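Local structure of PTS-dependent dihydroxyacetone kinase, ADP-binding subunit dhaL (Lactococcus lactis subsp. lactis, 3CR3) at residues G58-I63 with K92-T97; G120-V125 with L155-G160; A140-L145 with L183-L188. The protein binds ADP as a subunit of PEP-dependent dihydroxyacetone kinase, takes a phosphoryl group from DhaM to form ATP, and passes it to dihydroxyacetone bound to DhaK. All coordinates share one frame; numbering follows the deposited sequence.

From the N terminus, contact 1 comes first. It closes when 92-97 reaches back to 58-63, joining the start of helix 60-74 to the end of helix 79-94. Contact 2 opens later, at 120-125. Contact 3 opens at 140-145, before contact 2 closes at 155-160, and itself closes at 183-188. Contacts 2 and 3 therefore cross, while contact 1 stands in series before both. Contact 2 pairs two loops at the ADP. Contact 3 packs helix 142-151 against helix 175-191. The centres of contacts 1 and 2 are about 30 Å apart, on opposite sides of the chain's centre. Nearest atoms of contacts 2 and 3 are about 6 Å apart.

Contact 1 of 3, residues G58-I63 with K92-T97; sequences GNVSEI and KTAIET
S61 carries its OG anti to the backbone N (chi1 178°), which sends the hydroxyl across to I95. I95 places CG1 beside its own backbone N (chi1 -50°) and thereby lays this methylene against the hydroxyl, with S61 OG 3.3 Å from I95 CG1. The polar partner of S61 OG is the carbonyl O of S91, one turn before A94. The hydroxyl thus joins the two helices by a bond while its flank packs on I95. A94 turns its methyl to the other backbone, and A94 CB lies 3.7 Å from S61 N. The small side chains of S61 and A94 are consistent with the close approach: S61 CA and A94 CA are 4.8 Å apart. The two helices are consecutive and antiparallel, an alpha-alpha hairpin, so the first turn of helix 60-74 meets the last turns of helix 79-94. A water bridges the two. It accepts from S61 N at 3.1 Å and donates to A94 O at 2.6 Å, which serves an amide in the first turn of one helix and a carbonyl near the end of the other. N59 is the N-cap of helix 60-74, and its OD1 takes the E62 N-H at 2.9 Å. E62 OE1 accepts from G58 N at 3.0 Å, met from above the carboxylate plane. V60 adds a looser apolar touch on A94 and packs on T7 of helix 4-20.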
loop_
_atom_site.group_PDB
_atom_site.type_symbol
_atom_site.label_atom_id
_atom_site.label_comp_id
_atom_site.label_asym_id
_atom_site.label_seq_id
_atom_site.Cartn_x
_atom_site.Cartn_y
_atom_site.Cartn_z
ATOM N N GLY A 58 38.756 -24.314 4.219
ATOM C CA GLY A 58 39.920 -24.253 5.095
ATOM C C GLY A 58 39.526 -24.366 6.554
ATOM O O GLY A 58 40.304 -24.851 7.378
ATOM N N ASN A 59 38.314 -23.918 6.880
ATOM C CA ASN A 59 37.823 -23.982 8.251
ATOM C C ASN A 59 36.291 -23.950 8.357
ATOM O O ASN A 59 35.592 -23.835 7.340
ATOM C CB ASN A 59 38.480 -22.891 9.115
ATOM C CG ASN A 59 38.170 -21.491 8.633
ATOM O OD1 ASN A 59 37.015 -21.146 8.439
ATOM N ND2 ASN A 59 39.209 -20.665 8.462
ATOM N N VAL A 60 35.794 -24.060 9.589
ATOM C CA VAL A 60 34.364 -24.085 9.877
ATOM C C VAL A 60 33.729 -22.714 9.617
ATOM O O VAL A 60 32.638 -22.645 9.059
ATOM C CB VAL A 60 34.088 -24.599 11.335
ATOM C CG1 VAL A 60 32.607 -24.557 11.682
ATOM C CG2 VAL A 60 34.600 -26.001 11.494
ATOM N N SER A 61 34.410 -21.633 10.014
ATOM C CA SER A 61 33.949 -20.273 9.700
ATOM C C SER A 61 33.573 -20.123 8.219
ATOM O O SER A 61 32.501 -19.601 7.912
ATOM C CB SER A 61 34.995 -19.222 10.096
ATOM O OG SER A 61 34.570 -17.920 9.745
ATOM N N GLU A 62 34.446 -20.584 7.317
ATOM C CA GLU A 62 34.143 -20.595 5.874
ATOM C C GLU A 62 32.857 -21.332 5.511
ATOM O O GLU A 62 32.099 -20.870 4.653
ATOM C CB GLU A 62 35.304 -21.182 5.059
ATOM C CG GLU A 62 36.600 -20.424 5.226
ATOM C CD GLU A 62 37.685 -20.867 4.275
ATOM O OE1 GLU A 62 37.438 -21.746 3.416
ATOM O OE2 GLU A 62 38.802 -20.323 4.385
ATOM N N ILE A 63 32.613 -22.476 6.144
ATOM C CA ILE A 63 31.370 -23.221 5.895
ATOM C C ILE A 63 30.145 -22.380 6.244
ATOM O O ILE A 63 29.242 -22.224 5.418
ATOM C CB ILE A 63 31.301 -24.554 6.659
ATOM C CG1 ILE A 63 32.591 -25.360 6.431
ATOM C CG2 ILE A 63 30.036 -25.336 6.248
ATOM C CD1 ILE A 63 32.723 -26.618 7.273
ATOM N N LYS A 92 31.500 -15.693 12.024
ATOM C CA LYS A 92 32.452 -14.783 12.654
ATOM C C LYS A 92 32.957 -15.346 13.993
ATOM O O LYS A 92 34.164 -15.328 14.265
ATOM C CB LYS A 92 31.860 -13.378 12.787
ATOM C CG LYS A 92 31.497 -12.745 11.443
ATOM C CD LYS A 92 30.694 -11.453 11.614
ATOM C CE LYS A 92 29.604 -11.291 10.534
ATOM N NZ LYS A 92 30.045 -10.540 9.327
ATOM N N THR A 93 32.047 -15.878 14.804
ATOM C CA THR A 93 32.429 -16.531 16.067
ATOM C C THR A 93 33.394 -17.712 15.838
ATOM O O THR A 93 34.389 -17.840 16.550
ATOM C CB THR A 93 31.181 -16.988 16.883
ATOM O OG1 THR A 93 30.331 -15.864 17.135
ATOM C CG2 THR A 93 31.582 -17.605 18.211
ATOM N N ALA A 94 33.109 -18.538 14.827
ATOM C CA ALA A 94 33.908 -19.736 14.510
ATOM C C ALA A 94 35.393 -19.500 14.197
ATOM O O ALA A 94 36.200 -20.443 14.279
ATOM C CB ALA A 94 33.265 -20.526 13.372
ATOM N N ILE A 95 35.755 -18.268 13.830
ATOM C CA ILE A 95 37.160 -17.937 13.563
ATOM C C ILE A 95 37.961 -18.102 14.849
ATOM O O ILE A 95 39.110 -18.521 14.815
ATOM C CB ILE A 95 37.352 -16.495 13.021
ATOM C CG1 ILE A 95 36.403 -16.207 11.853
ATOM C CG2 ILE A 95 38.811 -16.253 12.589
ATOM C CD1 ILE A 95 36.336 -14.716 11.492
ATOM N N GLU A 96 37.315 -17.828 15.980
ATOM C CA GLU A 96 37.977 -17.809 17.274
ATOM C C GLU A 96 37.638 -18.994 18.176
ATOM O O GLU A 96 38.487 -19.441 18.943
ATOM C CB GLU A 96 37.671 -16.496 17.986
ATOM C CG GLU A 96 38.042 -15.239 17.150
ATOM C CD GLU A 96 39.547 -15.057 16.910
ATOM O OE1 GLU A 96 40.372 -15.806 17.494
ATOM O OE2 GLU A 96 39.903 -14.138 16.134
ATOM N N THR A 97 36.407 -19.497 18.081
ATOM C CA THR A 97 35.951 -20.617 18.907
ATOM C C THR A 97 34.881 -21.459 18.217
ATOM O O THR A 97 34.013 -20.926 17.524
ATOM C CB THR A 97 35.418 -20.161 20.308
ATOM O OG1 THR A 97 35.099 -21.309 21.103
ATOM C CG2 THR A 97 34.178 -19.273 20.203
HETATM O O HOH W 1 36.741 -21.657 12.034
#

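Contact 2 of 3, residues G120-V125 with L155-G160. With ADP (adenosine-5'-diphosphate), chain G.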
loop_
_atom_site.group_PDB
_atom_site.type_symbol
_atom_site.label_atom_id
_atom_site.label_comp_id
_atom_site.label_asym_id
_atom_site.label_seq_id
_atom_site.Cartn_x
_atom_site.Cartn_y
_atom_site.Cartn_z
ATOM N N GLY A 120 9.322 -15.725 23.528
ATOM C CA GLY A 120 7.883 -15.852 23.811
ATOM C C GLY A 120 6.985 -15.257 22.760
ATOM O O GLY A 120 5.757 -15.248 22.906
ATOM N N GLU A 121 7.583 -14.774 21.672
ATOM C CA GLU A 121 6.809 -14.106 20.640
ATOM C C GLU A 121 6.358 -15.034 19.522
ATOM O O GLU A 121 5.818 -14.569 18.515
ATOM C CB GLU A 121 7.575 -12.914 20.073
ATOM C CG GLU A 121 7.779 -11.773 21.078
ATOM C CD GLU A 121 7.837 -10.449 20.366
ATOM O OE1 GLU A 121 6.779 -9.972 19.916
ATOM O OE2 GLU A 121 8.947 -9.911 20.213
ATOM N N LYS A 122 6.549 -16.336 19.737
ATOM C CA LYS A 122 6.145 -17.399 18.801
ATOM C C LYS A 122 6.981 -17.374 17.531
ATOM O O LYS A 122 6.447 -17.356 16.438
ATOM C CB LYS A 122 4.640 -17.347 18.478
ATOM C CG LYS A 122 3.998 -18.665 18.001
ATOM C CD LYS A 122 2.758 -18.318 17.166
ATOM C CE LYS A 122 1.885 -19.503 16.819
ATOM N NZ LYS A 122 1.147 -20.064 17.993
ATOM N N THR A 123 8.303 -17.347 17.675
ATOM C CA THR A 123 9.191 -17.483 16.516
ATOM C C THR A 123 10.316 -18.454 16.883
ATOM O O THR A 123 10.412 -18.877 18.037
ATOM C CB THR A 123 9.847 -16.154 16.110
ATOM O OG1 THR A 123 10.813 -15.783 17.103
ATOM C CG2 THR A 123 8.828 -15.028 15.917
HETATM N N MSE A 124 11.180 -18.750 15.902
HETATM C CA MSE A 124 12.378 -19.575 16.088
HETATM C C MSE A 124 13.282 -19.085 17.221
HETATM O O MSE A 124 14.009 -19.860 17.779
HETATM C CB MSE A 124 13.182 -19.654 14.789
HETATM C CG MSE A 124 13.822 -18.313 14.374
HETATM SE SE MSE A 124 14.736 -18.438 12.624
HETATM C CE MSE A 124 16.224 -19.456 13.122
ATOM N N VAL A 125 13.251 -17.792 17.521
ATOM C CA VAL A 125 13.942 -17.219 18.689
ATOM C C VAL A 125 13.655 -18.028 19.971
ATOM O O VAL A 125 14.538 -18.232 20.807
ATOM C CB VAL A 125 13.548 -15.718 18.882
ATOM C CG1 VAL A 125 13.945 -15.196 20.258
ATOM C CG2 VAL A 125 14.184 -14.847 17.793
ATOM N N LEU A 155 1.173 -20.025 22.061
ATOM C CA LEU A 155 1.587 -18.630 22.055
ATOM C C LEU A 155 0.807 -17.793 21.047
ATOM O O LEU A 155 0.447 -18.285 19.959
ATOM C CB LEU A 155 3.096 -18.523 21.751
ATOM C CG LEU A 155 4.104 -19.147 22.730
ATOM C CD1 LEU A 155 5.463 -19.257 22.090
ATOM C CD2 LEU A 155 4.204 -18.321 24.024
ATOM N N LEU A 156 0.560 -16.529 21.415
ATOM C CA LEU A 156 0.104 -15.493 20.480
ATOM C C LEU A 156 1.279 -15.045 19.617
ATOM O O LEU A 156 2.327 -14.680 20.129
ATOM C CB LEU A 156 -0.465 -14.284 21.230
ATOM C CG LEU A 156 -1.006 -13.107 20.404
ATOM C CD1 LEU A 156 -2.361 -13.437 19.814
ATOM C CD2 LEU A 156 -1.090 -11.839 21.224
ATOM N N ALA A 157 1.098 -15.078 18.303
ATOM C CA ALA A 157 2.114 -14.578 17.389
ATOM C C ALA A 157 2.154 -13.055 17.409
ATOM O O ALA A 157 1.151 -12.399 17.175
ATOM C CB ALA A 157 1.840 -15.076 15.965
ATOM N N THR A 158 3.318 -12.490 17.695
ATOM C CA THR A 158 3.433 -11.041 17.685
ATOM C C THR A 158 4.490 -10.523 16.703
ATOM O O THR A 158 4.789 -9.326 16.681
ATOM C CB THR A 158 3.599 -10.470 19.108
ATOM O OG1 THR A 158 4.671 -11.134 19.783
ATOM C CG2 THR A 158 2.295 -10.662 19.903
ATOM N N LYS A 159 4.994 -11.429 15.863
ATOM C CA LYS A 159 6.030 -11.127 14.878
ATOM C C LYS A 159 5.803 -11.884 13.582
ATOM O O LYS A 159 5.311 -13.028 13.571
ATOM C CB LYS A 159 7.423 -11.469 15.441
ATOM C CG LYS A 159 7.922 -10.533 16.573
ATOM C CD LYS A 159 8.553 -9.263 16.009
ATOM C CE LYS A 159 8.592 -8.186 17.049
ATOM N NZ LYS A 159 9.146 -6.929 16.474
ATOM N N GLY A 160 6.170 -11.257 12.474
ATOM C CA GLY A 160 6.095 -11.921 11.168
ATOM C C GLY A 160 4.680 -11.983 10.634
ATOM O O GLY A 160 3.775 -11.327 11.154
HETATM P PB ADP G . 7.709 -15.732 5.467
HETATM O O1B ADP G . 6.933 -16.479 4.430
HETATM O O2B ADP G . 8.336 -14.485 4.943
HETATM O O3B ADP G . 6.943 -15.523 6.773
HETATM P PA ADP G . 8.930 -18.287 6.113
HETATM O O1A ADP G . 7.555 -18.842 5.962
HETATM O O2A ADP G . 10.016 -18.949 5.297
HETATM O O3A ADP G . 8.965 -16.687 5.840
HETATM O "O5'" ADP G . 9.366 -18.331 7.667
HETATM C "C5'" ADP G . 8.408 -18.077 8.700
HETATM C "C4'" ADP G . 9.134 -18.176 10.024
HETATM O "O4'" ADP G . 10.084 -17.115 10.188
HETATM C "C3'" ADP G . 8.204 -18.066 11.220
HETATM O "O3'" ADP G . 7.674 -19.358 11.517
HETATM C "C2'" ADP G . 9.105 -17.521 12.327
HETATM O "O2'" ADP G . 9.706 -18.551 13.114
HETATM C "C1'" ADP G . 10.238 -16.835 11.576
HETATM N N9 ADP G . 10.137 -15.375 11.750
HETATM C C8 ADP G . 9.325 -14.573 11.027
HETATM N N7 ADP G . 9.461 -13.297 11.418
HETATM C C5 ADP G . 10.367 -13.282 12.414
HETATM C C6 ADP G . 10.964 -12.248 13.278
HETATM N N6 ADP G . 10.603 -10.961 13.107
HETATM N N1 ADP G . 11.877 -12.635 14.197
HETATM C C2 ADP G . 12.252 -13.920 14.348
HETATM N N3 ADP G . 11.745 -14.904 13.605
HETATM C C4 ADP G . 10.812 -14.651 12.643
HETATM O O HOH W 2 3.448 -14.350 22.491
HETATM O O HOH W 3 5.211 -14.568 15.899
#
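T123 and K159 touch each other and lie over the same face of the adenine of ADP. T123 CB sits 3.4 Å from ADP N3, with its methyl alongside. K159 covers the amino end, its CD 3.9 Å from ADP N6. At the pyrimidine rim, close to the ring plane, M124 CG lies 4.1 Å from ADP N3 and V125 CG2 4.1 Å from ADP C2. G160 CA approaches ADP N7 on the imidazole side. G160 lacks a CB, which would clash with that nitrogen. M124 N donates to the ribose hydroxyl ADP O2' at 3.2 Å. T123 OG1 caps V125 N.

Behind this pocket wall K122 holds the two loops together. The K122 chain runs past L155 in the opposite direction, with K122 CD 3.6 Å from A157 CB. A bend at its last torsion (chi4 71°) turns NZ to L155 O, 2.7 Å away. K122 NZ also donates to the carbonyls of S152 and S169. A methionine in its place would probably leave these three carbonyls without their shared donor and let the 155-160 loop shift. A weak backbone bond runs from T158 N to E121 O at 3.4 Å. E121 crosses T158 at about a right angle, its OE1 doubtfully close to T158 OG1. E121 OE2 accepts from Q118 N. A water donates to both G120 O and L156 O.

The segments are loops, one linking helix 100-115 to helix 125-136, the other between helix 142-151 and helix 175-191. M124 and V125 pack back on helix 100-115.

Contact 3 of 3, residues A140-L145 with L183-L188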
loop_
_atom_site.group_PDB
_atom_site.type_symbol
_atom_site.label_atom_id
_atom_site.label_comp_id
_atom_site.label_asym_id
_atom_site.label_seq_id
_atom_site.Cartn_x
_atom_site.Cartn_y
_atom_site.Cartn_z
ATOM N N ALA A 140 20.499 -30.340 27.117
ATOM C CA ALA A 140 19.973 -30.319 25.755
ATOM C C ALA A 140 19.614 -31.714 25.269
ATOM O O ALA A 140 20.366 -32.662 25.474
ATOM C CB ALA A 140 20.957 -29.653 24.802
ATOM N N SER A 141 18.454 -31.829 24.626
ATOM C CA SER A 141 17.941 -33.115 24.176
ATOM C C SER A 141 16.866 -32.945 23.115
ATOM O O SER A 141 16.182 -31.912 23.066
ATOM C CB SER A 141 17.341 -33.879 25.350
ATOM O OG SER A 141 16.037 -33.400 25.621
ATOM N N LYS A 142 16.696 -33.980 22.293
ATOM C CA LYS A 142 15.622 -34.006 21.299
ATOM C C LYS A 142 14.244 -33.874 21.960
ATOM O O LYS A 142 13.389 -33.138 21.472
ATOM C CB LYS A 142 15.700 -35.258 20.424
ATOM C CG LYS A 142 14.462 -35.481 19.561
ATOM C CD LYS A 142 14.772 -36.213 18.264
ATOM C CE LYS A 142 13.496 -36.579 17.536
ATOM N NZ LYS A 142 12.753 -37.642 18.275
ATOM N N ASP A 143 14.049 -34.564 23.076
ATOM C CA ASP A 143 12.814 -34.458 23.853
ATOM C C ASP A 143 12.530 -33.000 24.228
ATOM O O ASP A 143 11.412 -32.529 24.066
ATOM C CB ASP A 143 12.885 -35.310 25.136
ATOM C CG ASP A 143 12.462 -36.762 24.925
ATOM O OD1 ASP A 143 12.053 -37.129 23.802
ATOM O OD2 ASP A 143 12.539 -37.544 25.910
ATOM N N ASN A 144 13.538 -32.307 24.758
ATOM C CA ASN A 144 13.385 -30.900 25.145
ATOM C C ASN A 144 13.121 -29.988 23.959
ATOM O O ASN A 144 12.347 -29.043 24.066
ATOM C CB ASN A 144 14.577 -30.415 25.982
ATOM C CG ASN A 144 14.562 -30.974 27.405
ATOM O OD1 ASN A 144 13.687 -31.766 27.767
ATOM N ND2 ASN A 144 15.542 -30.571 28.215
ATOM N N LEU A 145 13.740 -30.288 22.820
ATOM C CA LEU A 145 13.440 -29.578 21.570
ATOM C C LEU A 145 11.961 -29.720 21.156
ATOM O O LEU A 145 11.275 -28.717 20.900
ATOM C CB LEU A 145 14.373 -30.042 20.437
ATOM C CG LEU A 145 15.829 -29.560 20.559
ATOM C CD1 LEU A 145 16.712 -30.216 19.496
ATOM C CD2 LEU A 145 15.907 -28.036 20.452
ATOM N N LEU A 183 17.175 -28.435 12.984
ATOM C CA LEU A 183 18.559 -27.971 12.984
ATOM C C LEU A 183 19.338 -28.466 14.199
ATOM O O LEU A 183 20.470 -28.964 14.068
ATOM C CB LEU A 183 18.609 -26.434 12.912
ATOM C CG LEU A 183 19.995 -25.808 12.741
ATOM C CD1 LEU A 183 20.639 -26.286 11.432
ATOM C CD2 LEU A 183 19.874 -24.292 12.743
ATOM N N PHE A 184 18.728 -28.313 15.372
ATOM C CA PHE A 184 19.388 -28.628 16.637
ATOM C C PHE A 184 19.405 -30.108 16.953
ATOM O O PHE A 184 20.349 -30.597 17.577
ATOM C CB PHE A 184 18.729 -27.868 17.792
ATOM C CG PHE A 184 18.757 -26.373 17.632
ATOM C CD1 PHE A 184 19.815 -25.744 16.966
ATOM C CD2 PHE A 184 17.733 -25.587 18.169
ATOM C CE1 PHE A 184 19.850 -24.362 16.820
ATOM C CE2 PHE A 184 17.757 -24.197 18.024
ATOM C CZ PHE A 184 18.836 -23.588 17.352
ATOM N N GLU A 185 18.332 -30.794 16.571
ATOM C CA GLU A 185 18.240 -32.237 16.699
ATOM C C GLU A 185 19.357 -32.949 15.911
ATOM O O GLU A 185 20.004 -33.848 16.431
ATOM C CB GLU A 185 16.827 -32.691 16.296
ATOM C CG GLU A 185 16.727 -33.955 15.504
ATOM C CD GLU A 185 15.276 -34.337 15.212
ATOM O OE1 GLU A 185 14.385 -33.434 15.204
ATOM O OE2 GLU A 185 15.046 -35.548 14.991
ATOM N N THR A 186 19.586 -32.530 14.672
ATOM C CA THR A 186 20.702 -33.059 13.869
ATOM C C THR A 186 22.076 -32.630 14.419
ATOM O O THR A 186 23.038 -33.377 14.363
ATOM C CB THR A 186 20.576 -32.637 12.406
ATOM O OG1 THR A 186 20.341 -31.219 12.332
ATOM C CG2 THR A 186 19.406 -33.375 11.754
ATOM N N LEU A 187 22.155 -31.418 14.953
ATOM C CA LEU A 187 23.353 -30.967 15.646
ATOM C C LEU A 187 23.719 -31.899 16.817
ATOM O O LEU A 187 24.867 -32.348 16.939
ATOM C CB LEU A 187 23.186 -29.521 16.133
ATOM C CG LEU A 187 24.429 -28.921 16.816
ATOM C CD1 LEU A 187 25.697 -29.069 15.946
ATOM C CD2 LEU A 187 24.187 -27.485 17.146
ATOM N N LEU A 188 22.733 -32.176 17.668
ATOM C CA LEU A 188 22.923 -33.044 18.832
ATOM C C LEU A 188 23.415 -34.443 18.443
ATOM O O LEU A 188 24.285 -35.015 19.108
ATOM C CB LEU A 188 21.621 -33.134 19.642
ATOM C CG LEU A 188 21.217 -31.897 20.450
ATOM C CD1 LEU A 188 20.007 -32.215 21.305
ATOM C CD2 LEU A 188 22.363 -31.388 21.324
#
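L145 fills the apolar centre against F184. The two side chains cross at about a right angle. One methyl, L145 CD1, presses on the root of the phenylalanine, 3.5 Å from F184 CB. The same methyl lies 3.4 Å from E185 N, so it rests on the helix backbone. The other methyl, L145 CD2, comes to the edge of the ring near its plane, 3.8 Å from F184 CD2. L145 has CG anti to its carbonyl carbon (chi1 -72°), and this leads both methyls into the opposing helix.

One turn further along, L188 packs over the start of helix 142-151. Its CD1 meets the backbone, with L188 CD1 3.6 Å from S141 CA. Its other methyl, CD2, reaches the A140 methyl. S141 keeps its side chain turned from L188 and uses it as the N-cap: S141 OG accepts from N144 N at 2.9 Å. This leaves the S141 backbone for L188 to rest on.

At the polar edge K142 and E185 lie side by side and point the same way. It is the lysine's aliphatic part that touches the carboxylate, with K142 CE 3.2 Å from E185 OE2. The chain then bends (chi4 -70°), and K142 NZ stays 4.5 Å from E185 OE2, beyond a salt bridge. E185 OE2 instead forms its salt bridge with K17 of helix 4-20. The K142 charge probably adds only a weak attraction.

The two segments run roughly antiparallel and join helix 142-151 to the C-terminal helix 175-191 of the all-helical DhaL fold. From helix 125-136, F131 stacks on the F184 ring, W128 meets it edge-to-face, and I127 touches L145. On another side of helix 175-191, L183 and T186 pack on helix 4-20, and L187 reaches helix 100-115.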